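Side-chain contacts in phenyl-3-pyruvate decarboxylase (Azospirillum brasilense, PDB 2NXW), which catalyses the thiamine diphosphate-dependent decarboxylation of arylpyruvates such as phenylpyruvate and indole-3-pyruvate to the corresponding aldehydes and carbon dioxide, with indole-3-pyruvate turnover serving auxin biosynthesis: residues 32-37 with 164-169; 209-214 with 338-343; 426-431 with 457-462. All coordinates share one frame; numbering follows the deposited sequence.

Contact 1 (32-37 with 164-169)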
loop_
_atom_site.group_PDB
_atom_site.type_symbol
_atom_site.label_atom_id
_atom_site.label_comp_id
_atom_site.label_asym_id
_atom_site.label_seq_id
_atom_site.Cartn_x
_atom_site.Cartn_y
_atom_site.Cartn_z
ATOM N N LYS A 32 4.443 27.615 25.600
ATOM C CA LYS A 32 4.362 29.047 25.840
ATOM C C LYS A 32 5.649 29.736 25.370
ATOM O O LYS A 32 5.600 30.835 24.807
ATOM C CB LYS A 32 4.116 29.325 27.324
ATOM C CG LYS A 32 3.921 30.802 27.618
ATOM C CD LYS A 32 3.652 31.052 29.079
ATOM C CE LYS A 32 3.453 32.539 29.330
ATOM N NZ LYS A 32 3.201 32.839 30.763
ATOM N N ASP A 33 6.795 29.084 25.586
ATOM C CA ASP A 33 8.090 29.631 25.158
ATOM C C ASP A 33 8.126 29.830 23.650
ATOM O O ASP A 33 8.841 30.693 23.136
ATOM C CB ASP A 33 9.252 28.688 25.501
ATOM C CG ASP A 33 9.525 28.587 26.981
ATOM O OD1 ASP A 33 9.181 29.522 27.736
ATOM O OD2 ASP A 33 10.114 27.558 27.379
ATOM N N ARG A 34 7.362 29.005 22.944
ATOM C CA ARG A 34 7.310 29.056 21.494
ATOM C C ARG A 34 6.154 29.877 20.934
ATOM O O ARG A 34 5.884 29.838 19.732
ATOM C CB ARG A 34 7.289 27.630 20.951
ATOM C CG ARG A 34 8.626 26.925 21.186
ATOM C CD ARG A 34 8.553 25.424 20.966
ATOM N NE ARG A 34 9.887 24.823 21.008
ATOM C CZ ARG A 34 10.590 24.616 22.118
ATOM N NH1 ARG A 34 10.089 24.947 23.305
ATOM N NH2 ARG A 34 11.815 24.106 22.028
ATOM N N GLY A 35 5.476 30.613 21.809
ATOM C CA GLY A 35 4.401 31.480 21.368
ATOM C C GLY A 35 2.958 31.049 21.534
ATOM O O GLY A 35 2.063 31.846 21.260
ATOM N N ALA A 36 2.718 29.820 21.981
ATOM C CA ALA A 36 1.350 29.349 22.154
ATOM C C ALA A 36 0.616 30.297 23.091
ATOM O O ALA A 36 1.182 30.760 24.095
ATOM C CB ALA A 36 1.347 27.943 22.716
ATOM N N GLN A 37 -0.647 30.580 22.780
ATOM C CA GLN A 37 -1.430 31.518 23.575
ATOM C C GLN A 37 -2.606 30.915 24.329
ATOM O O GLN A 37 -3.235 31.583 25.150
ATOM C CB GLN A 37 -1.939 32.643 22.674
ATOM C CG GLN A 37 -0.822 33.437 22.015
ATOM C CD GLN A 37 -1.332 34.481 21.044
ATOM O OE1 GLN A 37 -1.980 34.159 20.051
ATOM N NE2 GLN A 37 -1.035 35.742 21.325
ATOM N N GLU A 164 12.543 14.904 23.474
ATOM C CA GLU A 164 11.489 14.527 22.546
ATOM C C GLU A 164 10.540 15.688 22.312
ATOM O O GLU A 164 10.137 15.936 21.178
ATOM C CB GLU A 164 10.742 13.300 23.061
ATOM C CG GLU A 164 11.524 12.017 22.822
ATOM C CD GLU A 164 11.682 11.709 21.341
ATOM O OE1 GLU A 164 10.771 11.084 20.760
ATOM O OE2 GLU A 164 12.707 12.106 20.748
ATOM N N ILE A 165 10.186 16.406 23.371
ATOM C CA ILE A 165 9.312 17.566 23.212
ATOM C C ILE A 165 9.990 18.598 22.304
ATOM O O ILE A 165 9.385 19.117 21.366
ATOM C CB ILE A 165 8.996 18.207 24.579
ATOM C CG1 ILE A 165 8.096 17.270 25.378
ATOM C CG2 ILE A 165 8.320 19.566 24.400
ATOM C CD1 ILE A 165 7.923 17.682 26.823
ATOM N N ALA A 166 11.258 18.901 22.568
ATOM C CA ALA A 166 11.958 19.876 21.744
ATOM C C ALA A 166 12.024 19.411 20.291
ATOM O O ALA A 166 11.867 20.212 19.367
ATOM C CB ALA A 166 13.377 20.111 22.287
ATOM N N ARG A 167 12.248 18.117 20.084
ATOM C CA ARG A 167 12.328 17.591 18.727
ATOM C C ARG A 167 10.989 17.725 17.992
ATOM O O ARG A 167 10.931 18.202 16.857
ATOM C CB ARG A 167 12.740 16.114 18.736
ATOM C CG ARG A 167 12.714 15.463 17.348
ATOM C CD ARG A 167 13.064 13.976 17.387
ATOM N NE ARG A 167 12.060 13.145 18.053
ATOM C CZ ARG A 167 10.888 12.808 17.520
ATOM N NH1 ARG A 167 10.568 13.230 16.307
ATOM N NH2 ARG A 167 10.049 12.033 18.195
ATOM N N VAL A 168 9.922 17.307 18.652
ATOM C CA VAL A 168 8.604 17.358 18.038
ATOM C C VAL A 168 8.090 18.781 17.832
ATOM O O VAL A 168 7.573 19.096 16.752
ATOM C CB VAL A 168 7.610 16.521 18.856
ATOM C CG1 VAL A 168 6.192 16.672 18.299
ATOM C CG2 VAL A 168 8.023 15.048 18.790
ATOM N N LEU A 169 8.218 19.640 18.841
ATOM C CA LEU A 169 7.759 21.011 18.673
ATOM C C LEU A 169 8.631 21.701 17.636
ATOM O O LEU A 169 8.162 22.560 16.888
ATOM C CB LEU A 169 7.803 21.778 19.993
ATOM C CG LEU A 169 6.920 21.212 21.103
ATOM C CD1 LEU A 169 6.898 22.198 22.258
ATOM C CD2 LEU A 169 5.494 20.969 20.574
#
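Arg34, in the turn that follows helix 23-33, lies across Leu169 of helix 161-175, the two side chains crossing at about a right angle. The touching part of the arginine is its outer chain: CD sits 3.8 Å from Leu169 CD1, and NE is equally close to Leu169 CB, 3.8 Å away. Leucine and arginine share the same first turn, CG beside the backbone N and anti to the carbonyl carbon (chi1 -69° for Arg34). From CG to NE the arginine then runs extended, which carries it to the second helix; only at the last torsion does it bend, chi4 75°, turning the guanidinium out of the line of the chain. The group passes Ala166 obliquely, NH2 at 4.2 Å from Ala166 CA. All three of its nitrogens are engaged: NE in a salt bridge to Asp198, NH2 on Gly196 O and NH1 back on Ala30 O in the helix just before it, so both reach and rotation are fixed. On the far side of helix 161-175, Arg167 grips Glu164 one turn earlier, side-on through two nitrogens. Its NH2 to Glu164 OE1 bond, 2.8 Å, is nearly straight at 179° and lies in the guanidinium plane but comes from above the carboxylate plane. Behind Arg34, Gly35 with positive phi is the C-prime residue of a Schellman motif, in which Ala36 N bonds to Leu31 O and Gly35 N to Lys32 O. Leu169 also packs on Ala30 and Leu31. The arrangement joins the turn after helix 23-33 to helix 161-175, both flanking the six-stranded parallel sheet of the N-terminal, pyrimidine-binding type domain of thiamine diphosphate enzymes.

Contact 2 (209-214 with 338-343); sequences AACADE and AGLVDA
Cys211 and Ala212 meet Leu340 and Ala343 without any flat group between them, so the interface has neither ring faces nor edges. The flat groups present, the carboxylates of Asp213, Glu214 and Asp342, take no part in it. The axes of the two short segments pass 9.4 Å apart at a crossing angle of -59°, and small aliphatic groups and one sulfur line the joint. The alanines meet methyl to methyl, Ala212 CB to Ala343 CB at 3.8 Å, where the backbones come nearest, their CA atoms 6.1 Å apart. Beside this pair Leu340 leans across from the second helix. Its CG stands opposite the backbone N (chi1 173°), and the next turn, chi2 66°, leaves CD1 as the branch that touches: this methyl lies 4.0 Å from Cys211 SG and reaches the Ala212 backbone at CA, 4.4 Å away. The sulfur comes to it from the other helix, likewise trans to its own N. The joint is thus purely apolar, with one leucine laid alongside the alanine pair. Charged groups tie its surroundings together: Arg347 forms a salt bridge with Asp213 of one helix and donates to Ala343 O of the other, while Asp342 pairs with Lys241. Within the central domain, helices 205-221 and 337-346 pack here over the antiparallel strands 324-327 and 330-333 at one end of the mixed sheet, with Cys211 and Leu340 both resting on Val325 of strand 324-327, Cys211 also on Tyr332 of strand 330-333, and Glu214 bonded to the Tyr332 hydroxyl.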
loop_
_atom_site.group_PDB
_atom_site.type_symbol
_atom_site.label_atom_id
_atom_site.label_comp_id
_atom_site.label_asym_id
_atom_site.label_seq_id
_atom_site.Cartn_x
_atom_site.Cartn_y
_atom_site.Cartn_z
ATOM N N ALA A 209 23.475 28.952 -2.034
ATOM C CA ALA A 209 24.133 29.907 -2.920
ATOM C C ALA A 209 23.882 29.589 -4.393
ATOM O O ALA A 209 23.543 30.476 -5.182
ATOM C CB ALA A 209 25.635 29.923 -2.635
ATOM N N ALA A 210 24.049 28.323 -4.761
ATOM C CA ALA A 210 23.838 27.890 -6.131
ATOM C C ALA A 210 22.382 28.111 -6.535
ATOM O O ALA A 210 22.095 28.597 -7.628
ATOM C CB ALA A 210 24.203 26.417 -6.276
ATOM N N CYS A 211 21.468 27.757 -5.637
ATOM C CA CYS A 211 20.044 27.918 -5.894
ATOM C C CYS A 211 19.688 29.388 -6.125
ATOM O O CYS A 211 19.010 29.727 -7.093
ATOM C CB CYS A 211 19.251 27.364 -4.711
ATOM S SG CYS A 211 17.465 27.483 -4.903
ATOM N N ALA A 212 20.142 30.257 -5.230
ATOM C CA ALA A 212 19.866 31.682 -5.368
ATOM C C ALA A 212 20.335 32.212 -6.724
ATOM O O ALA A 212 19.628 32.977 -7.381
ATOM C CB ALA A 212 20.538 32.462 -4.236
ATOM N N ASP A 213 21.537 31.815 -7.146
ATOM C CA ASP A 213 22.050 32.273 -8.432
ATOM C C ASP A 213 21.178 31.780 -9.575
ATOM O O ASP A 213 20.862 32.538 -10.494
ATOM C CB ASP A 213 23.483 31.781 -8.668
ATOM C CG ASP A 213 24.505 32.493 -7.802
ATOM O OD1 ASP A 213 24.209 33.586 -7.271
ATOM O OD2 ASP A 213 25.630 31.959 -7.668
ATOM N N GLU A 214 20.780 30.510 -9.515
ATOM C CA GLU A 214 19.963 29.933 -10.574
ATOM C C GLU A 214 18.583 30.574 -10.646
ATOM O O GLU A 214 18.063 30.825 -11.730
ATOM C CB GLU A 214 19.809 28.425 -10.386
ATOM C CG GLU A 214 19.329 27.734 -11.647
ATOM C CD GLU A 214 19.065 26.254 -11.454
ATOM O OE1 GLU A 214 19.659 25.647 -10.534
ATOM O OE2 GLU A 214 18.270 25.698 -12.241
ATOM N N ALA A 338 13.424 31.280 4.614
ATOM C CA ALA A 338 14.034 32.507 5.100
ATOM C C ALA A 338 15.456 32.647 4.564
ATOM O O ALA A 338 15.898 33.751 4.246
ATOM C CB ALA A 338 14.042 32.528 6.625
ATOM N N GLY A 339 16.156 31.517 4.455
ATOM C CA GLY A 339 17.523 31.531 3.955
ATOM C C GLY A 339 17.600 31.858 2.477
ATOM O O GLY A 339 18.500 32.582 2.034
ATOM N N LEU A 340 16.664 31.322 1.700
ATOM C CA LEU A 340 16.626 31.586 0.268
ATOM C C LEU A 340 16.359 33.073 0.041
ATOM O O LEU A 340 16.990 33.705 -0.804
ATOM C CB LEU A 340 15.519 30.762 -0.395
ATOM C CG LEU A 340 15.264 31.084 -1.863
ATOM C CD1 LEU A 340 16.480 30.683 -2.693
ATOM C CD2 LEU A 340 14.013 30.352 -2.340
ATOM N N VAL A 341 15.417 33.626 0.799
ATOM C CA VAL A 341 15.090 35.042 0.664
ATOM C C VAL A 341 16.306 35.912 0.992
ATOM O O VAL A 341 16.608 36.857 0.264
ATOM C CB VAL A 341 13.895 35.425 1.577
ATOM C CG1 VAL A 341 13.685 36.933 1.578
ATOM C CG2 VAL A 341 12.628 34.734 1.073
ATOM N N ASP A 342 17.001 35.595 2.080
ATOM C CA ASP A 342 18.185 36.372 2.436
ATOM C C ASP A 342 19.265 36.266 1.364
ATOM O O ASP A 342 19.932 37.258 1.054
ATOM C CB ASP A 342 18.759 35.913 3.774
ATOM C CG ASP A 342 17.978 36.441 4.962
ATOM O OD1 ASP A 342 17.248 37.447 4.816
ATOM O OD2 ASP A 342 18.111 35.858 6.055
ATOM N N ALA A 343 19.437 35.073 0.797
ATOM C CA ALA A 343 20.443 34.857 -0.241
ATOM C C ALA A 343 20.118 35.644 -1.508
ATOM O O ALA A 343 21.013 36.144 -2.195
ATOM C CB ALA A 343 20.557 33.374 -0.561
#

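Contact 3 (426-431 with 457-462)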
loop_
_atom_site.group_PDB
_atom_site.type_symbol
_atom_site.label_atom_id
_atom_site.label_comp_id
_atom_site.label_asym_id
_atom_site.label_seq_id
_atom_site.Cartn_x
_atom_site.Cartn_y
_atom_site.Cartn_z
ATOM N N PHE A 426 -15.305 24.183 9.704
ATOM C CA PHE A 426 -14.220 25.033 10.186
ATOM C C PHE A 426 -14.647 26.420 10.680
ATOM O O PHE A 426 -14.103 26.938 11.656
ATOM C CB PHE A 426 -13.225 25.213 9.025
ATOM C CG PHE A 426 -12.058 26.115 9.324
ATOM C CD1 PHE A 426 -10.893 25.595 9.865
ATOM C CD2 PHE A 426 -12.097 27.469 9.000
ATOM C CE1 PHE A 426 -9.772 26.407 10.076
ATOM C CE2 PHE A 426 -10.981 28.291 9.207
ATOM C CZ PHE A 426 -9.820 27.767 9.740
ATOM N N GLY A 427 -15.633 26.998 10.003
ATOM C CA GLY A 427 -16.031 28.374 10.255
ATOM C C GLY A 427 -16.283 28.916 11.640
ATOM O O GLY A 427 -15.546 29.791 12.123
ATOM N N VAL A 428 -17.341 28.436 12.265
ATOM C CA VAL A 428 -17.689 28.918 13.591
ATOM C C VAL A 428 -16.582 28.608 14.606
ATOM O O VAL A 428 -16.161 29.497 15.339
ATOM C CB VAL A 428 -19.074 28.369 14.010
ATOM C CG1 VAL A 428 -19.324 28.600 15.494
ATOM C CG2 VAL A 428 -20.171 29.088 13.191
ATOM N N PRO A 429 -16.089 27.358 14.660
ATOM C CA PRO A 429 -15.017 27.047 15.616
ATOM C C PRO A 429 -13.761 27.873 15.368
ATOM O O PRO A 429 -13.056 28.222 16.315
ATOM C CB PRO A 429 -14.756 25.567 15.393
ATOM C CG PRO A 429 -16.104 25.042 14.963
ATOM C CD PRO A 429 -16.668 26.128 14.083
ATOM N N ALA A 430 -13.458 28.179 14.107
ATOM C CA ALA A 430 -12.267 28.976 13.815
ATOM C C ALA A 430 -12.486 30.403 14.318
ATOM O O ALA A 430 -11.571 31.014 14.871
ATOM C CB ALA A 430 -11.977 28.976 12.316
ATOM N N GLY A 431 -13.688 30.940 14.127
ATOM C CA GLY A 431 -13.959 32.282 14.615
ATOM C C GLY A 431 -13.806 32.307 16.126
ATOM O O GLY A 431 -13.288 33.272 16.692
ATOM N N TRP A 457 -23.155 25.093 16.566
ATOM C CA TRP A 457 -23.600 24.954 17.952
ATOM C C TRP A 457 -22.511 25.294 18.964
ATOM O O TRP A 457 -22.800 25.523 20.150
ATOM C CB TRP A 457 -24.097 23.514 18.166
ATOM C CG TRP A 457 -24.920 23.048 16.996
ATOM C CD1 TRP A 457 -24.564 22.115 16.060
ATOM C CD2 TRP A 457 -26.188 23.572 16.579
ATOM N NE1 TRP A 457 -25.530 22.030 15.088
ATOM C CE2 TRP A 457 -26.536 22.914 15.380
ATOM C CE3 TRP A 457 -27.054 24.545 17.099
ATOM C CZ2 TRP A 457 -27.723 23.192 14.685
ATOM C CZ3 TRP A 457 -28.229 24.830 16.410
ATOM C CH2 TRP A 457 -28.553 24.153 15.211
ATOM N N GLU A 458 -21.268 25.320 18.508
ATOM C CA GLU A 458 -20.172 25.653 19.404
ATOM C C GLU A 458 -20.321 27.068 19.963
ATOM O O GLU A 458 -19.694 27.410 20.963
ATOM C CB GLU A 458 -18.837 25.487 18.689
ATOM C CG GLU A 458 -18.510 24.042 18.333
ATOM C CD GLU A 458 -18.201 23.169 19.540
ATOM O OE1 GLU A 458 -17.899 23.706 20.627
ATOM O OE2 GLU A 458 -18.239 21.930 19.386
ATOM N N LEU A 459 -21.185 27.873 19.344
ATOM C CA LEU A 459 -21.417 29.232 19.822
ATOM C C LEU A 459 -21.965 29.221 21.250
ATOM O O LEU A 459 -21.884 30.235 21.951
ATOM C CB LEU A 459 -22.384 29.964 18.888
ATOM C CG LEU A 459 -21.802 30.395 17.538
ATOM C CD1 LEU A 459 -22.955 30.858 16.648
ATOM C CD2 LEU A 459 -20.779 31.531 17.724
ATOM N N GLY A 460 -22.524 28.092 21.683
ATOM C CA GLY A 460 -23.033 28.006 23.047
ATOM C C GLY A 460 -21.936 28.159 24.096
ATOM O O GLY A 460 -22.223 28.309 25.295
ATOM N N ASN A 461 -20.680 28.113 23.664
ATOM C CA ASN A 461 -19.541 28.261 24.571
ATOM C C ASN A 461 -19.011 29.679 24.664
ATOM O O ASN A 461 -18.114 29.945 25.466
ATOM C CB ASN A 461 -18.401 27.340 24.128
ATOM C CG ASN A 461 -18.778 25.884 24.225
ATOM O OD1 ASN A 461 -19.002 25.364 25.319
ATOM N ND2 ASN A 461 -18.863 25.210 23.074
ATOM N N CYS A 462 -19.556 30.592 23.871
ATOM C CA CYS A 462 -19.062 31.965 23.873
ATOM C C CYS A 462 -19.073 32.667 25.223
ATOM O O CYS A 462 -18.085 33.319 25.581
ATOM C CB CYS A 462 -19.831 32.817 22.865
ATOM S SG CYS A 462 -19.448 32.427 21.143
#
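Pro429 and Glu458 mark the nearest approach of the two backbones, CA to CA 6.5 Å, where helix 427-437 meets a 3-10 segment. In residues 457-462 the bonds span three residues, as from Gly460 N to Trp457 O and from Asn461 N to Glu458 O, whereas residues 426-431 show helical i to i+4 bonds such as Ala430 N to Phe426 O. Val428 carries the contact. Its CG1, opposite the backbone N, presses on Leu459, 3.7 Å from CG and a little farther from the CD2 methyl, the two side chains crossing nearly at right angles. Next to it the proline ring meets the aliphatic part of the glutamate, Pro429 CG to Glu458 CG at 4.3 Å. Both segments belong to the cofactor-binding region of the C-terminal domain; residues 457-462 fall between the magnesium ligands Asp449 and Asn476, within the GDG...NN thiamine diphosphate motif of this family. Val428 itself stays about 10 Å, side chain to cofactor, from a bound thiamine diphosphate. Two successive bends, chi1 -67° and chi2 -70°, fold the Glu458 carboxylate away from the proline, and OE1 accepts from Ser66 N, close in sequence to the cofactor-pocket residue Glu68. Asn461 turns back on the same 3-10 turn: its ND2 gives a bent bond to Glu458 O, 3.2 Å and 135°, reaching that oxygen from the same face as Asn461 N. The amide's ND2 also donates to Ser66 OG, and Trp457 stacks on Trp457 of the second subunit.

How the contacts relate
All three contacts are buried, but each belongs to a different domain. Contact 2 pairs two helices and contact 1 sets the turn after a helix against another, each beside a sheet, whereas contact 3 sets a helix against a 3-10 segment. Contact 2, whose centre is 28 Å from that of the chain, is wholly apolar, with charged residues outside the interface. Contact 1 lays the aliphatic part of an arginine on a leucine and anchors its charged end beyond both segments. Contact 3, nearest the chain's centre, joins an apolar core to polar groups bonded beside a cofactor-pocket residue, and has a second subunit nearby. Contacts 2 and 3 lie farthest apart, about 42 Å between centres.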